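Local coordinates for protein R.Ecl18kI (Enterobacter cloacae, PDB 2GB7) that recognises the double-stranded DNA sequence 5'-CCNGG-3' and, as a type II restriction endonuclease, cleaves each strand before the first C, at residues K157-V162 with T176-A181; D140-I145 with P164-Y169. The protein carries 1 engineered substitution. All coordinates share one frame; numbering follows the deposited sequence.

Interaction 1 of 2, residues K157-V162 with T176-A181; sequences KLVDLV and TMLISA. With nucleotides of chain B.
Asp160 and Leu161 both turn their backbone N-H groups to the carbonyl oxygen of Ile179, a classic beta bulge in an antiparallel strand pair of the PD-(D/E)XK nuclease fold. Asp160 N lies 2.8 Å from Ile179 O. Leu161 N is 3.2 Å from Ile179 O, and both donors lie in the carbonyl plane, so one acceptor serves two. Beyond the bulge regular pairing resumes, with Ile179 N returning a 3.1 Å bond to Leu161 O.

The side chain of Asp160 runs from the bulge along the neighbouring strand. Its CB rests 3.5 Å from Ile179 O. With CG anti to the carbonyl carbon (chi1 -68°), the carboxylate is carried onward until OD2 stops 3.1 Å from Ala181 N and also approaches the methyl group of that alanine. Glu125 of helix 102-134 touches Asp160 as well.

On one face of the sheet Leu178 lies alongside Val162, pointing the same way, and its CD2 settles 3.8 Å from Val162 CG1; the Val159 side chain crosses the same leucine obliquely, CG1 toward CD2. On the other, Leu161 meets Ile179, both against Met132.

At the start of 157-162, Lys157 CB lies tightly against C5' of DC2 of chain B. On the following residue, Leu158 O accepts from Ser180 OG at 3.0 Å, the hydroxyl standing 39° above the carbonyl plane.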
loop_
_atom_site.group_PDB
_atom_site.type_symbol
_atom_site.label_atom_id
_atom_site.label_comp_id
_atom_site.label_asym_id
_atom_site.label_seq_id
_atom_site.Cartn_x
_atom_site.Cartn_y
_atom_site.Cartn_z
ATOM N N LYS F 157 11.960 10.561 -1.767
ATOM C CA LYS F 157 10.814 11.212 -1.123
ATOM C C LYS F 157 10.325 10.425 0.107
ATOM O O LYS F 157 9.557 10.943 0.927
ATOM C CB LYS F 157 9.681 11.500 -2.124
ATOM C CG LYS F 157 10.095 12.368 -3.330
ATOM C CD LYS F 157 10.817 13.662 -2.904
ATOM C CE LYS F 157 11.165 14.543 -4.107
ATOM N NZ LYS F 157 12.061 15.675 -3.707
ATOM N N LEU F 158 10.828 9.207 0.297
ATOM C CA LEU F 158 10.436 8.407 1.471
ATOM C C LEU F 158 11.377 8.698 2.694
ATOM O O LEU F 158 11.126 8.220 3.801
ATOM C CB LEU F 158 10.310 6.941 1.010
ATOM C CG LEU F 158 11.099 5.812 1.666
ATOM C CD1 LEU F 158 10.848 4.500 0.936
ATOM C CD2 LEU F 158 12.577 6.124 1.725
ATOM N N VAL F 159 12.412 9.494 2.471
ATOM C CA VAL F 159 13.223 9.944 3.607
ATOM C C VAL F 159 12.447 11.060 4.252
ATOM O O VAL F 159 12.001 11.992 3.556
ATOM C CB VAL F 159 14.537 10.525 3.150
ATOM C CG1 VAL F 159 15.280 11.148 4.380
ATOM C CG2 VAL F 159 15.356 9.464 2.442
ATOM N N ASP F 160 12.229 10.946 5.556
ATOM C CA ASP F 160 11.468 11.939 6.312
ATOM C C ASP F 160 12.340 12.988 6.979
ATOM O O ASP F 160 11.979 14.163 6.997
ATOM C CB ASP F 160 10.654 11.237 7.367
ATOM C CG ASP F 160 9.567 10.393 6.749
ATOM O OD1 ASP F 160 8.879 10.875 5.792
ATOM O OD2 ASP F 160 9.432 9.228 7.153
ATOM N N LEU F 161 13.458 12.540 7.553
ATOM C CA LEU F 161 14.357 13.433 8.294
ATOM C C LEU F 161 15.782 13.268 7.836
ATOM O O LEU F 161 16.233 12.155 7.601
ATOM C CB LEU F 161 14.310 13.104 9.773
ATOM C CG LEU F 161 12.921 13.199 10.401
ATOM C CD1 LEU F 161 12.867 12.553 11.751
ATOM C CD2 LEU F 161 12.416 14.648 10.430
ATOM N N VAL F 162 16.472 14.395 7.711
ATOM C CA VAL F 162 17.851 14.419 7.267
ATOM C C VAL F 162 18.671 15.187 8.310
ATOM O O VAL F 162 18.434 16.373 8.534
ATOM C CB VAL F 162 17.982 15.167 5.944
ATOM C CG1 VAL F 162 19.445 15.187 5.476
ATOM C CG2 VAL F 162 17.042 14.571 4.842
ATOM N N THR F 176 26.189 12.061 8.206
ATOM C CA THR F 176 24.763 12.363 8.208
ATOM C C THR F 176 23.934 11.146 8.649
ATOM O O THR F 176 24.434 9.991 8.763
ATOM C CB THR F 176 24.255 12.868 6.833
ATOM O OG1 THR F 176 24.384 11.809 5.881
ATOM C CG2 THR F 176 25.057 14.114 6.336
ATOM N N MET F 177 22.658 11.405 8.901
ATOM C CA MET F 177 21.747 10.297 9.228
ATOM C C MET F 177 20.448 10.561 8.496
ATOM O O MET F 177 19.978 11.703 8.466
ATOM C CB MET F 177 21.476 10.203 10.739
ATOM C CG MET F 177 20.447 9.134 11.028
ATOM S SD MET F 177 20.171 8.924 12.799
ATOM C CE MET F 177 21.803 8.558 13.239
ATOM N N LEU F 178 19.889 9.517 7.872
ATOM C CA LEU F 178 18.606 9.603 7.204
ATOM C C LEU F 178 17.648 8.650 7.856
ATOM O O LEU F 178 18.004 7.511 8.140
ATOM C CB LEU F 178 18.716 9.186 5.728
ATOM C CG LEU F 178 19.704 9.998 4.881
ATOM C CD1 LEU F 178 19.702 9.450 3.476
ATOM C CD2 LEU F 178 19.358 11.468 4.893
ATOM N N ILE F 179 16.438 9.136 8.064
ATOM C CA ILE F 179 15.380 8.350 8.701
ATOM C C ILE F 179 14.124 8.313 7.848
ATOM O O ILE F 179 13.620 9.370 7.439
ATOM C CB ILE F 179 15.025 8.918 10.091
ATOM C CG1 ILE F 179 16.282 9.015 10.968
ATOM C CG2 ILE F 179 13.913 8.068 10.754
ATOM C CD1 ILE F 179 16.099 9.911 12.215
ATOM N N SER F 180 13.646 7.098 7.593
ATOM C CA SER F 180 12.326 6.843 6.953
ATOM C C SER F 180 11.411 6.205 7.998
ATOM O O SER F 180 11.900 5.710 9.030
ATOM C CB SER F 180 12.484 5.862 5.780
ATOM O OG SER F 180 11.203 5.603 5.175
ATOM N N ALA F 181 10.098 6.285 7.777
ATOM C CA ALA F 181 9.191 5.720 8.770
ATOM C C ALA F 181 8.011 5.067 8.045
ATOM O O ALA F 181 7.527 5.625 7.083
ATOM C CB ALA F 181 8.696 6.809 9.644
ATOM P P DC B 2 6.758 9.266 -4.526
ATOM O OP1 DC B 2 8.067 9.866 -4.888
ATOM O OP2 DC B 2 6.263 8.079 -5.267
ATOM O "O5'" DC B 2 6.791 8.917 -2.975
ATOM C "C5'" DC B 2 6.932 9.960 -2.019
ATOM C "C4'" DC B 2 6.002 9.741 -0.851
ATOM O "O4'" DC B 2 4.630 10.055 -1.199
ATOM C "C3'" DC B 2 5.990 8.324 -0.285
ATOM O "O3'" DC B 2 6.024 8.432 1.129
ATOM C "C2'" DC B 2 4.652 7.770 -0.745
ATOM C "C1'" DC B 2 3.782 9.017 -0.743
ATOM N N1 DC B 2 2.603 8.968 -1.628
ATOM C C2 DC B 2 1.339 9.246 -1.083
ATOM O O2 DC B 2 1.256 9.558 0.115
ATOM N N3 DC B 2 0.246 9.176 -1.877
ATOM C C4 DC B 2 0.380 8.857 -3.166
ATOM N N4 DC B 2 -0.725 8.792 -3.913
ATOM C C5 DC B 2 1.653 8.587 -3.750
ATOM C C6 DC B 2 2.728 8.652 -2.951
#

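Interaction 2 of 2, residues D140-I145 with P164-Y169; sequences DVQGAI and PGVVQY
Val166 brings its CG2 methyl up to OD2 of Asp140, 3.3 Å away and close to the carboxylate plane, where a strand of the nuclease sheet meets the N-terminus of helix 166-171. Gly165 holds the N-cap position without a side chain, and the first helical N-H is bound by Asp140, from a strand earlier in the chain. Val166 N donates to Asp140 OD2 over 2.8 Å, nearly straight at 159°, arriving from about 45° above the carboxylate plane. On that same face Gly165 CA stands almost directly over OD2, 3.3 Å away.

The next N-H of the helix is reached through a water molecule. It donates to Asp140 OD2 at 2.8 Å and accepts from Val167 N at 2.9 Å, while its other hydrogen goes to Gln168 OE1. OD2 also bonds to Ser278, and OD1 forms a salt bridge with Arg299 and a hydrogen bond with Gln282, so helix 269-285 and the C-terminal helix 290-302 help to fix the rotation of the carboxylate. Arg299 and the helix end would both be expected to favour its negative charge.

The rest of Val166 faces Ile145 and Gln142. A chi1 of -63° sets CG2 between the backbone N and the carbonyl carbon, beside OD2 and slightly to the other side of the carboxylate plane from the amide, and turns CG1 toward Gln142. Ile145 approaches the valine tip to tip, its CD1 3.7 Å from both Val166 methyls, CG1 and CG2. Gln142 OE1 lies 3.6 Å from Val166 CG1.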
loop_
_atom_site.group_PDB
_atom_site.type_symbol
_atom_site.label_atom_id
_atom_site.label_comp_id
_atom_site.label_asym_id
_atom_site.label_seq_id
_atom_site.Cartn_x
_atom_site.Cartn_y
_atom_site.Cartn_z
ATOM N N ASP F 140 16.518 18.510 8.940
ATOM C CA ASP F 140 15.603 19.056 7.976
ATOM C C ASP F 140 14.501 18.051 7.773
ATOM O O ASP F 140 14.735 16.837 7.748
ATOM C CB ASP F 140 16.282 19.357 6.640
ATOM C CG ASP F 140 17.101 20.639 6.675
ATOM O OD1 ASP F 140 17.102 21.337 7.715
ATOM O OD2 ASP F 140 17.789 20.943 5.671
ATOM N N VAL F 141 13.297 18.578 7.615
ATOM C CA VAL F 141 12.122 17.772 7.434
ATOM C C VAL F 141 11.743 17.892 5.958
ATOM O O VAL F 141 11.374 18.966 5.486
ATOM C CB VAL F 141 10.974 18.282 8.320
ATOM C CG1 VAL F 141 9.706 17.425 8.138
ATOM C CG2 VAL F 141 11.426 18.332 9.776
ATOM N N GLN F 142 11.875 16.795 5.222
ATOM C CA GLN F 142 11.604 16.808 3.781
ATOM C C GLN F 142 10.226 17.371 3.368
ATOM O O GLN F 142 10.101 17.992 2.313
ATOM C CB GLN F 142 12.025 15.476 3.154
ATOM C CG GLN F 142 13.548 15.324 3.050
ATOM C CD GLN F 142 14.136 15.909 1.771
ATOM O OE1 GLN F 142 15.269 15.597 1.407
ATOM N NE2 GLN F 142 13.376 16.764 1.089
ATOM N N GLY F 143 9.203 17.180 4.189
ATOM C CA GLY F 143 7.897 17.755 3.873
ATOM C C GLY F 143 7.780 19.260 4.083
ATOM O O GLY F 143 6.691 19.824 3.919
ATOM N N ALA F 144 8.894 19.910 4.430
ATOM C CA ALA F 144 8.876 21.297 4.892
ATOM C C ALA F 144 9.778 22.262 4.120
ATOM O O ALA F 144 9.706 23.471 4.334
ATOM C CB ALA F 144 9.197 21.354 6.390
ATOM N N ILE F 145 10.644 21.740 3.251
ATOM C CA ILE F 145 11.627 22.579 2.557
ATOM C C ILE F 145 11.182 22.984 1.140
ATOM O O ILE F 145 9.993 22.910 0.800
ATOM C CB ILE F 145 13.026 21.908 2.508
ATOM C CG1 ILE F 145 13.490 21.522 3.917
ATOM C CG2 ILE F 145 14.049 22.835 1.838
ATOM C CD1 ILE F 145 14.609 20.508 3.937
ATOM N N PRO F 164 22.387 16.541 9.384
ATOM C CA PRO F 164 21.853 17.768 9.991
ATOM C C PRO F 164 20.998 18.615 9.083
ATOM O O PRO F 164 20.333 19.565 9.541
ATOM C CB PRO F 164 23.130 18.519 10.381
ATOM C CG PRO F 164 24.071 18.216 9.184
ATOM C CD PRO F 164 23.758 16.739 8.866
ATOM N N GLY F 165 21.010 18.334 7.790
ATOM C CA GLY F 165 20.218 19.147 6.908
ATOM C C GLY F 165 20.464 18.713 5.495
ATOM O O GLY F 165 21.470 18.045 5.217
ATOM N N VAL F 166 19.549 19.101 4.605
ATOM C CA VAL F 166 19.706 18.787 3.171
ATOM C C VAL F 166 20.927 19.454 2.510
ATOM O O VAL F 166 21.563 18.844 1.668
ATOM C CB VAL F 166 18.416 19.065 2.346
ATOM C CG1 VAL F 166 17.302 18.150 2.834
ATOM C CG2 VAL F 166 17.982 20.525 2.451
ATOM N N VAL F 167 21.257 20.687 2.893
ATOM C CA VAL F 167 22.405 21.377 2.272
ATOM C C VAL F 167 23.699 20.628 2.566
ATOM O O VAL F 167 24.505 20.358 1.660
ATOM C CB VAL F 167 22.484 22.849 2.708
ATOM C CG1 VAL F 167 23.795 23.529 2.240
ATOM C CG2 VAL F 167 21.308 23.609 2.163
ATOM N N GLN F 168 23.880 20.290 3.841
ATOM C CA GLN F 168 25.058 19.548 4.253
ATOM C C GLN F 168 25.066 18.183 3.614
ATOM O O GLN F 168 26.110 17.743 3.157
ATOM C CB GLN F 168 25.084 19.362 5.756
ATOM C CG GLN F 168 25.270 20.674 6.516
ATOM C CD GLN F 168 23.924 21.271 6.947
ATOM O OE1 GLN F 168 22.899 21.141 6.258
ATOM N NE2 GLN F 168 23.928 21.928 8.102
ATOM N N TYR F 169 23.919 17.503 3.616
ATOM C CA TYR F 169 23.831 16.174 3.006
ATOM C C TYR F 169 24.278 16.196 1.534
ATOM O O TYR F 169 25.069 15.355 1.100
ATOM C CB TYR F 169 22.408 15.584 3.147
ATOM C CG TYR F 169 22.375 14.172 2.615
ATOM C CD1 TYR F 169 22.664 13.097 3.439
ATOM C CD2 TYR F 169 22.134 13.920 1.255
ATOM C CE1 TYR F 169 22.690 11.798 2.953
ATOM C CE2 TYR F 169 22.139 12.622 0.768
ATOM C CZ TYR F 169 22.441 11.575 1.627
ATOM O OH TYR F 169 22.463 10.286 1.152
HETATM O O HOH W 1 20.157 22.258 5.078
#

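In the fold
The two contacts interlock along the chain: 140-145, 157-162, 164-169 and 176-181 alternate between interaction 2 and interaction 1, whose centres lie about 9 Å apart. Both reach the same mixed sheet, in which strand 161-163 has strand 140-141 on one side and strand 177-181 on the other. They also touch directly: the backbones of Val162 and Asp140, and of Asp160 and Gln142, are probably hydrogen-bonded, and Thr176 packs on Tyr169. Helix 166-171 lies in the connection between the two strands of interaction 1. That interaction borders the DNA, whereas interaction 2, about 9 Å from it at the nearest atom, joins the sheet's edge to the C-terminal helices.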